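Local atomic coordinates of inositol-1-monophosphatase (Nostoc sp., PDB entry 5ZHH), a protein that probably hydrolyses inositol monophosphates to free inositol and phosphate. Residues D169-E174 and G205-G210; S146-S149 and K153-L156; K229-D234 and S251-L256; T158-D163 and A173-L178; T92-Y95 and P100-C103. All blocks are in the same frame, centred on the assembly; numbering follows the deposited sequence.

Along the chain contact 5 closes first, at 92-95 and 100-103. Contact 2 follows. Contacts 4 and 1 come next and run together: they share Ala173 and Glu174 on helix 172-181, and their centres lie about 4 Å apart. Contact 3 comes last. Contacts 1 and 3 reach the same five-stranded mixed sheet, through strands 205-208 and 229-231, with centres about 13 Å apart. Contacts 2 and 3 touch through Thr148 and Ile252. Contact 5 stands about 27 Å, centre to centre, from contact 3, across the chain's centre, beside the eight-stranded sheet. Contacts 1, 2, 4 and 5 also touch a neighbouring subunit, so four contacts lie at or near a subunit interface; no other chain touches contact 3.

Contact 1 (D169-E174 and G205-G210); sequences DNNYAE and GYWERG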
# COMPACT_ATOMS: atom_id res chain seq x y z
N ASP A 169 -17.77 -38.65 -6.06
CA ASP A 169 -17.23 -38.01 -4.86
C ASP A 169 -16.54 -36.71 -5.27
O ASP A 169 -15.31 -36.60 -5.31
CB ASP A 169 -16.29 -38.97 -4.14
CG ASP A 169 -15.85 -38.44 -2.80
OD1 ASP A 169 -16.51 -37.50 -2.29
OD2 ASP A 169 -14.86 -38.96 -2.25
N ASN A 170 -17.36 -35.72 -5.60
CA ASN A 170 -16.89 -34.46 -6.16
C ASN A 170 -16.83 -33.32 -5.14
O ASN A 170 -16.49 -32.20 -5.53
CB ASN A 170 -17.78 -34.05 -7.34
CG ASN A 170 -19.26 -34.17 -7.03
OD1 ASN A 170 -19.70 -33.88 -5.91
ND2 ASN A 170 -20.03 -34.61 -8.01
N ASN A 171 -17.16 -33.57 -3.88
CA ASN A 171 -17.17 -32.64 -2.75
C ASN A 171 -18.42 -31.78 -2.74
O ASN A 171 -18.55 -30.93 -1.85
CB ASN A 171 -15.93 -31.72 -2.71
CG ASN A 171 -15.66 -31.14 -1.34
OD1 ASN A 171 -15.77 -31.83 -0.32
ND2 ASN A 171 -15.33 -29.86 -1.29
N TYR A 172 -19.36 -31.95 -3.67
CA TYR A 172 -20.57 -31.13 -3.66
C TYR A 172 -21.44 -31.44 -2.45
O TYR A 172 -21.99 -30.53 -1.82
CB TYR A 172 -21.40 -31.34 -4.93
CG TYR A 172 -20.73 -30.90 -6.20
CD1 TYR A 172 -19.60 -30.10 -6.18
CD2 TYR A 172 -21.26 -31.27 -7.43
CE1 TYR A 172 -18.99 -29.70 -7.35
CE2 TYR A 172 -20.66 -30.87 -8.60
CZ TYR A 172 -19.53 -30.08 -8.56
OH TYR A 172 -18.92 -29.67 -9.72
N ALA A 173 -21.61 -32.73 -2.13
CA ALA A 173 -22.42 -33.11 -0.98
C ALA A 173 -21.87 -32.50 0.30
O ALA A 173 -22.63 -32.00 1.14
CB ALA A 173 -22.49 -34.64 -0.86
N GLU A 174 -20.54 -32.54 0.47
CA GLU A 174 -19.91 -31.90 1.62
C GLU A 174 -20.19 -30.40 1.65
O GLU A 174 -20.51 -29.84 2.70
CB GLU A 174 -18.40 -32.16 1.62
CG GLU A 174 -17.96 -33.57 2.02
CD GLU A 174 -18.10 -34.62 0.91
OE1 GLU A 174 -18.57 -34.29 -0.20
OE2 GLU A 174 -17.73 -35.79 1.17
N GLY A 205 -12.01 -23.10 9.49
CA GLY A 205 -11.68 -24.43 9.03
C GLY A 205 -11.76 -24.53 7.53
O GLY A 205 -12.42 -23.73 6.86
N TYR A 206 -11.07 -25.54 7.01
CA TYR A 206 -10.89 -25.75 5.58
C TYR A 206 -10.79 -27.25 5.35
O TYR A 206 -10.18 -27.96 6.16
CB TYR A 206 -9.64 -25.01 5.09
CG TYR A 206 -9.01 -25.55 3.81
CD1 TYR A 206 -9.66 -25.44 2.59
CD2 TYR A 206 -7.77 -26.18 3.85
CE1 TYR A 206 -9.07 -25.95 1.43
CE2 TYR A 206 -7.18 -26.69 2.70
CZ TYR A 206 -7.84 -26.57 1.50
OH TYR A 206 -7.26 -27.08 0.36
N TRP A 207 -11.44 -27.74 4.30
CA TRP A 207 -11.28 -29.13 3.89
C TRP A 207 -11.29 -29.19 2.37
O TRP A 207 -11.91 -28.35 1.71
CB TRP A 207 -12.38 -30.04 4.48
CG TRP A 207 -13.64 -30.04 3.69
CD1 TRP A 207 -14.02 -30.97 2.74
CD2 TRP A 207 -14.70 -29.09 3.76
NE1 TRP A 207 -15.25 -30.64 2.23
CE2 TRP A 207 -15.70 -29.49 2.83
CE3 TRP A 207 -14.92 -27.93 4.52
CZ2 TRP A 207 -16.88 -28.77 2.64
CZ3 TRP A 207 -16.09 -27.22 4.33
CH2 TRP A 207 -17.06 -27.64 3.40
N GLU A 208 -10.60 -30.18 1.82
CA GLU A 208 -10.58 -30.32 0.37
C GLU A 208 -10.05 -31.70 0.00
O GLU A 208 -9.26 -32.29 0.75
CB GLU A 208 -9.71 -29.22 -0.28
CG GLU A 208 -9.88 -29.17 -1.79
CD GLU A 208 -9.37 -27.89 -2.42
OE1 GLU A 208 -8.71 -27.07 -1.73
OE2 GLU A 208 -9.65 -27.70 -3.62
N ARG A 209 -10.50 -32.20 -1.14
CA ARG A 209 -9.95 -33.40 -1.75
C ARG A 209 -9.30 -33.05 -3.07
O ARG A 209 -9.54 -31.98 -3.64
CB ARG A 209 -11.04 -34.47 -1.97
CG ARG A 209 -12.09 -34.09 -2.98
CD ARG A 209 -12.90 -35.29 -3.45
NE ARG A 209 -12.11 -36.23 -4.24
CZ ARG A 209 -11.88 -36.10 -5.54
NH1 ARG A 209 -12.38 -35.07 -6.22
NH2 ARG A 209 -11.15 -37.01 -6.18
N GLY A 210 -8.46 -33.95 -3.55
CA GLY A 210 -7.79 -33.74 -4.82
C GLY A 210 -6.69 -32.70 -4.78
O GLY A 210 -6.38 -32.11 -5.82
O HOH W 1 -13.61 -32.19 -5.66
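Asn171 OD1 accepts the indole N-H of Trp207, with OD1 2.9 Å from NE1. The N-H sits on a lone pair in the carbonyl plane, though the bond is bent to 147° at the hydrogen. Amide and indole planes stand 70° apart, and OD1 lies at the edge of the ring. The amide is held from its other end too, since ND2 donates to Thr158 OG1 and Gly159 O. Asn171 therefore ties the start of helix 172-181 to strand 205-208 of the five-stranded sheet. It occupies the N-cap position but makes no capping bond with its side chain. The residue before it closes an Asx turn, with Asn170 OD1 3.0 Å from Tyr172 N. Glu174 adds a van der Waals contact: its CB lies 3.6 Å from Trp207 NE1, obliquely to the ring. At the end of the strand, Arg209 lays its guanidinium face against Asp169 O. Neither NE nor NH1 points at it, so no hydrogen bond forms; Arg209 CD is nearest to Asp169 O, at 3.3 Å. The charged end of Arg209 makes a salt bridge to Asp163. A water accepts from Arg209 NH1 at 3.2 Å and donates to Asn170 O at 2.9 Å.

Contact 2 (S146-S149 and K153-L156); sequences SDTS and KSLL
Thr148 has its methyl CG2 anti to the backbone N, with OG1 beside that nitrogen (chi1 -51°), and this turns the methyl toward Ser154. The serine hydroxyl likewise stands beside its own backbone N (chi1 -65°) and meets the methyl. Thr148 CG2 lies 3.3 Å from Ser154 OG and 4.1 Å from Ser154 CB. The same methyl rests 3.7 Å from Lys153 O, and 4.4 Å from Lys153 CB. The rest of the lysine chain leads away. Both segments belong to the connection between strands 141-142 and 156-158, which doubles back here with three residues between them. Ser154 OG bonds to Glu150 O, inside that turn. Thr148 OG1 bonds to Asp204 OD1, which Ser146 OG also reaches. The other oxygen of that carboxylate, Asp204 OD2, takes the backbone N of Leu155, so one aspartate ties the two arms of the turn. Leu155 also packs on His97 of a neighbouring subunit. No hydrogen bond runs directly between the segments. The direct contact is therefore only van der Waals, and the shape of the loop probably rests more on the hydrogen bonds to Asp204 and Glu150.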
# COMPACT_ATOMS: atom_id res chain seq x y z
N SER A 146 -8.51 -18.75 15.14
CA SER A 146 -9.69 -18.22 15.81
C SER A 146 -10.05 -19.07 17.03
O SER A 146 -9.54 -20.17 17.24
CB SER A 146 -10.87 -18.18 14.85
OG SER A 146 -11.28 -19.49 14.54
N ASP A 147 -10.97 -18.55 17.84
CA ASP A 147 -11.46 -19.22 19.03
C ASP A 147 -12.78 -19.91 18.80
O ASP A 147 -13.31 -20.53 19.73
CB ASP A 147 -11.58 -18.25 20.20
CG ASP A 147 -10.24 -17.77 20.73
OD1 ASP A 147 -9.31 -18.60 20.81
OD2 ASP A 147 -10.12 -16.57 21.08
N THR A 148 -13.33 -19.82 17.59
CA THR A 148 -14.64 -20.37 17.30
C THR A 148 -14.71 -21.84 17.69
O THR A 148 -13.87 -22.65 17.28
CB THR A 148 -14.96 -20.22 15.81
OG1 THR A 148 -14.73 -18.87 15.41
CG2 THR A 148 -16.41 -20.60 15.53
N SER A 149 -15.72 -22.18 18.49
CA SER A 149 -15.89 -23.53 19.00
C SER A 149 -17.15 -24.23 18.52
O SER A 149 -17.24 -25.45 18.65
CB SER A 149 -15.86 -23.53 20.54
OG SER A 149 -16.85 -22.66 21.09
N LYS A 153 -21.48 -21.39 14.35
CA LYS A 153 -20.95 -20.03 14.36
C LYS A 153 -19.69 -19.91 13.51
O LYS A 153 -19.01 -18.88 13.58
CB LYS A 153 -20.69 -19.57 15.79
CG LYS A 153 -21.94 -19.53 16.65
CD LYS A 153 -21.61 -19.32 18.12
CE LYS A 153 -22.87 -19.31 18.96
NZ LYS A 153 -23.85 -18.32 18.44
N SER A 154 -19.37 -20.92 12.73
CA SER A 154 -18.11 -20.99 12.01
C SER A 154 -18.26 -20.50 10.58
O SER A 154 -19.35 -20.50 10.01
CB SER A 154 -17.58 -22.43 12.00
OG SER A 154 -17.27 -22.89 13.30
N LEU A 155 -17.14 -20.05 10.03
CA LEU A 155 -17.01 -19.73 8.62
C LEU A 155 -15.95 -20.67 8.06
O LEU A 155 -14.84 -20.74 8.59
CB LEU A 155 -16.59 -18.27 8.40
CG LEU A 155 -16.51 -17.79 6.95
CD1 LEU A 155 -17.87 -17.82 6.27
CD2 LEU A 155 -15.90 -16.39 6.87
N LEU A 156 -16.30 -21.40 7.01
CA LEU A 156 -15.41 -22.40 6.44
C LEU A 156 -15.07 -22.04 5.00
O LEU A 156 -15.59 -21.08 4.42
CB LEU A 156 -16.05 -23.79 6.49
CG LEU A 156 -16.58 -24.25 7.86
CD1 LEU A 156 -17.17 -25.66 7.71
CD2 LEU A 156 -15.51 -24.23 8.92

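Contact 3 (K229-D234 and S251-L256); sequences KVTAYD and SIHDNL
His253, in the first turn of helix 253-261, meets Thr231 and Lys229 on strand 229-231, an outermost strand of the five-stranded mixed sheet within this chain. The contact thus joins the helix to the border of an alpha/beta layer in the inositol monophosphatase fold. The polar part is centred on one hydroxyl. His253 NE2 donates to Thr231 OG1 at 2.7 Å, and OG1 lies only 1° out of the imidazole plane. The hydroxyl accepts from the ring and donates in turn: Thr231 OG1 lies 2.7 Å from Ala232 O, in the carbonyl plane and on a lone pair. Thr231 OG1 is placed between the backbone N and the carbonyl carbon (chi1 65°), where it can serve both partners. The other ring nitrogen, ND1, bonds to Thr248 OG1 on strand 245-248. Bonds at both nitrogens should fix the rotation of the ring.

The apolar part is a CH-pi contact. Lys229 crosses the imidazole at about a right angle, and its CG lies 3.9 Å from the ring centroid, almost on the normal. The extended chain carries CD on over the same face, 3.8 Å from His253 CG. Lys229 NZ runs past, 5.1 Å from His253 NE2, so the methylenes rather than the amine do the touching. Thr231 adds its methyl, with CG2 3.5 Å from His253 NE2.

A third approach is a van der Waals one, of a carbonyl oxygen to a ring carbon: Lys229 O sits 3.3 Å from His253 CE1.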
# COMPACT_ATOMS: atom_id res chain seq x y z
N LYS A 229 -4.91 -27.27 13.65
CA LYS A 229 -4.81 -28.72 13.58
C LYS A 229 -5.12 -29.20 12.16
O LYS A 229 -6.07 -28.72 11.53
CB LYS A 229 -5.77 -29.37 14.58
CG LYS A 229 -5.66 -30.87 14.70
CD LYS A 229 -6.51 -31.38 15.85
CE LYS A 229 -6.56 -32.90 15.87
NZ LYS A 229 -7.23 -33.44 17.09
N VAL A 230 -4.33 -30.16 11.68
CA VAL A 230 -4.45 -30.68 10.31
C VAL A 230 -4.45 -32.20 10.36
O VAL A 230 -3.49 -32.80 10.86
CB VAL A 230 -3.32 -30.17 9.40
CG1 VAL A 230 -3.54 -30.67 7.98
CG2 VAL A 230 -3.25 -28.66 9.43
N THR A 231 -5.51 -32.82 9.83
CA THR A 231 -5.65 -34.28 9.82
C THR A 231 -6.33 -34.71 8.52
O THR A 231 -6.66 -33.90 7.66
CB THR A 231 -6.50 -34.77 11.00
OG1 THR A 231 -7.83 -34.27 10.85
CG2 THR A 231 -5.94 -34.28 12.33
N ALA A 232 -6.58 -36.02 8.42
CA ALA A 232 -7.52 -36.53 7.43
C ALA A 232 -8.95 -36.18 7.84
O ALA A 232 -9.19 -35.63 8.92
CB ALA A 232 -7.37 -38.05 7.28
N TYR A 233 -9.90 -36.48 6.96
CA TYR A 233 -11.30 -36.15 7.25
C TYR A 233 -11.77 -36.79 8.55
O TYR A 233 -12.52 -36.18 9.32
CB TYR A 233 -12.21 -36.58 6.10
CG TYR A 233 -12.21 -35.71 4.85
CD1 TYR A 233 -11.15 -34.83 4.55
CD2 TYR A 233 -13.26 -35.79 3.95
CE1 TYR A 233 -11.18 -34.06 3.38
CE2 TYR A 233 -13.29 -35.04 2.80
CZ TYR A 233 -12.25 -34.18 2.51
OH TYR A 233 -12.32 -33.44 1.34
N ASP A 234 -11.34 -38.03 8.82
CA ASP A 234 -11.81 -38.76 9.99
C ASP A 234 -10.96 -38.53 11.23
O ASP A 234 -11.12 -39.25 12.22
CB ASP A 234 -11.88 -40.27 9.70
CG ASP A 234 -10.52 -40.87 9.37
OD1 ASP A 234 -9.50 -40.16 9.42
OD2 ASP A 234 -10.47 -42.08 9.05
N SER A 251 -10.38 -26.01 17.61
CA SER A 251 -11.56 -26.06 18.48
C SER A 251 -12.78 -26.65 17.79
O SER A 251 -13.58 -27.32 18.45
CB SER A 251 -11.87 -24.66 19.02
OG SER A 251 -10.72 -24.11 19.65
N ILE A 252 -12.96 -26.43 16.48
CA ILE A 252 -14.08 -27.06 15.77
C ILE A 252 -13.64 -28.33 15.05
O ILE A 252 -14.41 -28.89 14.27
CB ILE A 252 -14.78 -26.10 14.78
CG1 ILE A 252 -13.81 -25.62 13.70
CG2 ILE A 252 -15.47 -24.95 15.51
CD1 ILE A 252 -14.53 -25.07 12.47
N HIS A 253 -12.40 -28.78 15.27
CA HIS A 253 -11.87 -29.88 14.46
C HIS A 253 -12.74 -31.13 14.60
O HIS A 253 -13.10 -31.75 13.59
CB HIS A 253 -10.44 -30.20 14.87
CG HIS A 253 -9.66 -30.88 13.79
ND1 HIS A 253 -8.96 -30.18 12.83
CD2 HIS A 253 -9.53 -32.19 13.48
CE1 HIS A 253 -8.40 -31.03 11.99
NE2 HIS A 253 -8.74 -32.26 12.36
N ASP A 254 -13.07 -31.52 15.83
CA ASP A 254 -13.87 -32.73 16.03
C ASP A 254 -15.27 -32.56 15.46
O ASP A 254 -15.85 -33.52 14.94
CB ASP A 254 -13.93 -33.09 17.51
CG ASP A 254 -14.50 -31.97 18.37
OD1 ASP A 254 -14.43 -30.79 17.95
OD2 ASP A 254 -15.02 -32.27 19.47
N ASN A 255 -15.84 -31.36 15.57
CA ASN A 255 -17.19 -31.12 15.06
C ASN A 255 -17.21 -31.19 13.54
O ASN A 255 -18.11 -31.79 12.94
CB ASN A 255 -17.70 -29.77 15.53
CG ASN A 255 -17.74 -29.64 17.05
OD1 ASN A 255 -17.25 -28.66 17.60
ND2 ASN A 255 -18.31 -30.63 17.73
N LEU A 256 -16.23 -30.57 12.89
CA LEU A 256 -16.17 -30.61 11.43
C LEU A 256 -15.87 -32.02 10.94
O LEU A 256 -16.44 -32.46 9.94
CB LEU A 256 -15.14 -29.60 10.93
CG LEU A 256 -14.98 -29.42 9.41
CD1 LEU A 256 -16.33 -29.30 8.73
CD2 LEU A 256 -14.12 -28.18 9.14

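Contact 4 (T158-D163 and A173-L178); sequences TGFAYD and AEFCHL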
# COMPACT_ATOMS: atom_id res chain seq x y z
N THR A 158 -13.69 -24.26 1.18
CA THR A 158 -13.37 -25.53 0.54
C THR A 158 -13.10 -25.27 -0.93
O THR A 158 -13.12 -24.13 -1.40
CB THR A 158 -14.51 -26.57 0.74
OG1 THR A 158 -14.03 -27.86 0.36
CG2 THR A 158 -15.73 -26.23 -0.11
N GLY A 159 -12.77 -26.34 -1.65
CA GLY A 159 -12.49 -26.26 -3.07
C GLY A 159 -12.98 -27.51 -3.77
O GLY A 159 -13.47 -28.44 -3.14
N PHE A 160 -12.84 -27.50 -5.10
CA PHE A 160 -13.36 -28.57 -5.94
C PHE A 160 -12.31 -28.91 -6.98
O PHE A 160 -11.71 -28.01 -7.58
CB PHE A 160 -14.70 -28.14 -6.57
CG PHE A 160 -15.71 -27.72 -5.54
CD1 PHE A 160 -16.51 -28.67 -4.91
CD2 PHE A 160 -15.81 -26.40 -5.14
CE1 PHE A 160 -17.42 -28.30 -3.94
CE2 PHE A 160 -16.71 -26.02 -4.16
CZ PHE A 160 -17.52 -26.97 -3.56
N ALA A 161 -12.06 -30.21 -7.15
CA ALA A 161 -10.91 -30.68 -7.90
C ALA A 161 -11.19 -30.68 -9.41
O ALA A 161 -12.33 -30.63 -9.86
CB ALA A 161 -10.51 -32.08 -7.43
N TYR A 162 -10.10 -30.76 -10.19
CA TYR A 162 -10.25 -30.79 -11.64
C TYR A 162 -10.99 -32.04 -12.11
O TYR A 162 -11.63 -32.02 -13.16
CB TYR A 162 -8.88 -30.70 -12.31
CG TYR A 162 -8.22 -29.35 -12.13
CD1 TYR A 162 -8.73 -28.21 -12.73
CD2 TYR A 162 -7.07 -29.23 -11.36
CE1 TYR A 162 -8.12 -26.97 -12.56
CE2 TYR A 162 -6.45 -28.00 -11.18
CZ TYR A 162 -6.98 -26.88 -11.78
OH TYR A 162 -6.37 -25.66 -11.61
N ASP A 163 -10.94 -33.12 -11.34
CA ASP A 163 -11.56 -34.38 -11.73
C ASP A 163 -13.03 -34.47 -11.32
O ASP A 163 -13.61 -35.56 -11.41
CB ASP A 163 -10.79 -35.56 -11.14
CG ASP A 163 -10.92 -35.68 -9.63
OD1 ASP A 163 -11.48 -34.76 -8.98
OD2 ASP A 163 -10.48 -36.70 -9.08
N ALA A 173 -21.61 -32.73 -2.13
CA ALA A 173 -22.42 -33.11 -0.98
C ALA A 173 -21.87 -32.50 0.30
O ALA A 173 -22.63 -32.00 1.14
CB ALA A 173 -22.49 -34.64 -0.86
N GLU A 174 -20.54 -32.54 0.47
CA GLU A 174 -19.91 -31.90 1.62
C GLU A 174 -20.19 -30.40 1.65
O GLU A 174 -20.51 -29.84 2.70
CB GLU A 174 -18.40 -32.16 1.62
CG GLU A 174 -17.96 -33.57 2.02
CD GLU A 174 -18.10 -34.62 0.91
OE1 GLU A 174 -18.57 -34.29 -0.20
OE2 GLU A 174 -17.73 -35.79 1.17
N PHE A 175 -20.05 -29.74 0.49
CA PHE A 175 -20.28 -28.29 0.43
C PHE A 175 -21.71 -27.95 0.85
O PHE A 175 -21.93 -27.02 1.64
CB PHE A 175 -20.00 -27.77 -0.98
CG PHE A 175 -20.30 -26.32 -1.15
CD1 PHE A 175 -19.35 -25.35 -0.83
CD2 PHE A 175 -21.53 -25.90 -1.65
CE1 PHE A 175 -19.62 -24.01 -0.99
CE2 PHE A 175 -21.80 -24.55 -1.82
CZ PHE A 175 -20.84 -23.60 -1.48
N CYS A 176 -22.69 -28.70 0.35
CA CYS A 176 -24.08 -28.43 0.72
C CYS A 176 -24.31 -28.71 2.20
O CYS A 176 -24.94 -27.90 2.89
CB CYS A 176 -25.03 -29.26 -0.14
SG CYS A 176 -24.92 -28.91 -1.91
N HIS A 177 -23.79 -29.83 2.70
CA HIS A 177 -23.96 -30.19 4.10
C HIS A 177 -23.37 -29.12 5.03
O HIS A 177 -24.03 -28.66 5.97
CB HIS A 177 -23.31 -31.56 4.35
CG HIS A 177 -23.55 -32.14 5.71
ND1 HIS A 177 -24.79 -32.12 6.32
CD2 HIS A 177 -22.72 -32.79 6.56
CE1 HIS A 177 -24.70 -32.72 7.50
NE2 HIS A 177 -23.45 -33.13 7.67
N LEU A 178 -22.14 -28.69 4.76
CA LEU A 178 -21.54 -27.71 5.66
C LEU A 178 -22.13 -26.32 5.47
O LEU A 178 -22.18 -25.53 6.43
CB LEU A 178 -20.02 -27.67 5.49
CG LEU A 178 -19.25 -28.64 6.39
CD1 LEU A 178 -19.72 -28.52 7.84
CD2 LEU A 178 -19.37 -30.08 5.91
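Phe175 is where helix 172-181 meets Thr158 and Phe160. Its CG stands anti to the backbone N (chi1 176°), and this carries the ring out from the helix toward segment 158-163. Phe160 comes at about a right angle and turns its edge to the face of Phe175. The pair is an offset edge-to-face one, with centroids 5.6 Å apart and planes at 67°. The tip of the incoming ring does the work: Phe160 CZ lies 3.7 Å from Phe175 CD1 and equally 3.7 Å from Phe175 CB. Thr158 meets the same CD1, but from the edge of the ring. Its methyl CG2 is 3.8 Å from Phe175 CD1, while its hydroxyl turns to Trp207 O. Phe175 also stacks on Phe175 of the neighbouring subunit, and each meets Phe160 of the other chain. Further along, Cys176 packs on Tyr172 of that subunit. Leu178 packs on Leu256 and Leu260 of helix 253-261. The arrangement is an aromatic cluster at a subunit interface, built where helix 172-181 follows the loop after strand 156-158.

Contact 5 (T92-Y95 and P100-C103); sequences TTNY and PAFC
Asn94 makes the polar bond of this contact, to the backbone of Ala101. Its ND2 lies 2.8 Å from Ala101 O, and the bond is almost straight at 171°. The oxygen is close to the amide plane of Asn94, while the donor is somewhat tilted from the carbonyl plane. The same ND2 also touches Ala101 CB, at 3.4 Å. Asn94 is held from further sides: ND2 bonds to Ser188 O as well, and OD1 accepts from Arg186 NH1 of a neighbouring subunit. The amide thus links helix, loop and partner chain.

Tyr95 follows with an aromatic contact. Its CG is anti to the backbone N (chi1 -172°), and the edge of its ring comes over the face of Phe102. This is a T-shaped stack, with centroids 4.9 Å apart and planes at 86°. CD1 of Tyr95 sits over the centre of the Phe102 ring, 3.6 Å from Phe102 CE1. The hydroxyl of Tyr95 reaches on to Leu22 O, in helix 3-25.

The segment 92-95 begins helix 92-97, directly after the Asp-Pro-Leu-Asp-Gly stretch that is a signature of this family. Segment 100-103 brings the chain back into strand 103-110. Tyr95 and Phe102 both pack on Leu89 of strand 82-90, and Cys103 lies against helix 191-199.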
# COMPACT_ATOMS: atom_id res chain seq x y z
N THR A 92 -4.17 -20.83 -10.34
CA THR A 92 -3.90 -20.49 -11.73
C THR A 92 -5.15 -19.99 -12.45
O THR A 92 -5.07 -19.06 -13.25
CB THR A 92 -3.29 -21.69 -12.47
OG1 THR A 92 -4.12 -22.84 -12.27
CG2 THR A 92 -1.89 -21.97 -11.95
N THR A 93 -6.31 -20.62 -12.19
CA THR A 93 -7.56 -20.13 -12.77
C THR A 93 -7.83 -18.69 -12.35
O THR A 93 -8.16 -17.84 -13.19
CB THR A 93 -8.72 -21.05 -12.37
OG1 THR A 93 -8.51 -22.35 -12.93
CG2 THR A 93 -10.04 -20.51 -12.88
N ASN A 94 -7.70 -18.41 -11.05
CA ASN A 94 -7.84 -17.04 -10.55
C ASN A 94 -6.87 -16.09 -11.25
O ASN A 94 -7.25 -14.99 -11.66
CB ASN A 94 -7.58 -16.99 -9.04
CG ASN A 94 -8.75 -17.50 -8.22
OD1 ASN A 94 -9.86 -17.68 -8.73
ND2 ASN A 94 -8.51 -17.73 -6.93
N TYR A 95 -5.61 -16.49 -11.36
CA TYR A 95 -4.61 -15.62 -11.97
C TYR A 95 -4.97 -15.30 -13.41
O TYR A 95 -4.89 -14.14 -13.83
CB TYR A 95 -3.23 -16.28 -11.90
CG TYR A 95 -2.10 -15.37 -12.33
CD1 TYR A 95 -1.52 -14.49 -11.43
CD2 TYR A 95 -1.61 -15.40 -13.63
CE1 TYR A 95 -0.48 -13.66 -11.81
CE2 TYR A 95 -0.57 -14.57 -14.02
CZ TYR A 95 -0.02 -13.71 -13.11
OH TYR A 95 1.01 -12.87 -13.48
N PRO A 100 -8.43 -11.91 -7.51
CA PRO A 100 -7.35 -11.64 -6.54
C PRO A 100 -7.27 -12.67 -5.41
O PRO A 100 -7.56 -12.38 -4.24
CB PRO A 100 -7.71 -10.24 -6.03
CG PRO A 100 -9.20 -10.19 -6.12
CD PRO A 100 -9.63 -11.11 -7.24
N ALA A 101 -6.88 -13.90 -5.75
CA ALA A 101 -6.62 -14.95 -4.75
C ALA A 101 -5.65 -15.94 -5.40
O ALA A 101 -6.03 -17.00 -5.90
CB ALA A 101 -7.90 -15.64 -4.27
N PHE A 102 -4.37 -15.57 -5.40
CA PHE A 102 -3.31 -16.43 -5.90
C PHE A 102 -2.04 -16.09 -5.13
O PHE A 102 -1.93 -15.02 -4.53
CB PHE A 102 -3.12 -16.28 -7.41
CG PHE A 102 -2.90 -14.87 -7.85
CD1 PHE A 102 -1.63 -14.31 -7.81
CD2 PHE A 102 -3.96 -14.09 -8.28
CE1 PHE A 102 -1.42 -13.00 -8.20
CE2 PHE A 102 -3.75 -12.78 -8.66
CZ PHE A 102 -2.49 -12.23 -8.63
N CYS A 103 -1.08 -17.01 -5.16
CA CYS A 103 0.09 -16.86 -4.31
C CYS A 103 1.20 -17.78 -4.79
O CYS A 103 0.99 -18.66 -5.63
CB CYS A 103 -0.25 -17.16 -2.85
SG CYS A 103 -0.76 -18.88 -2.63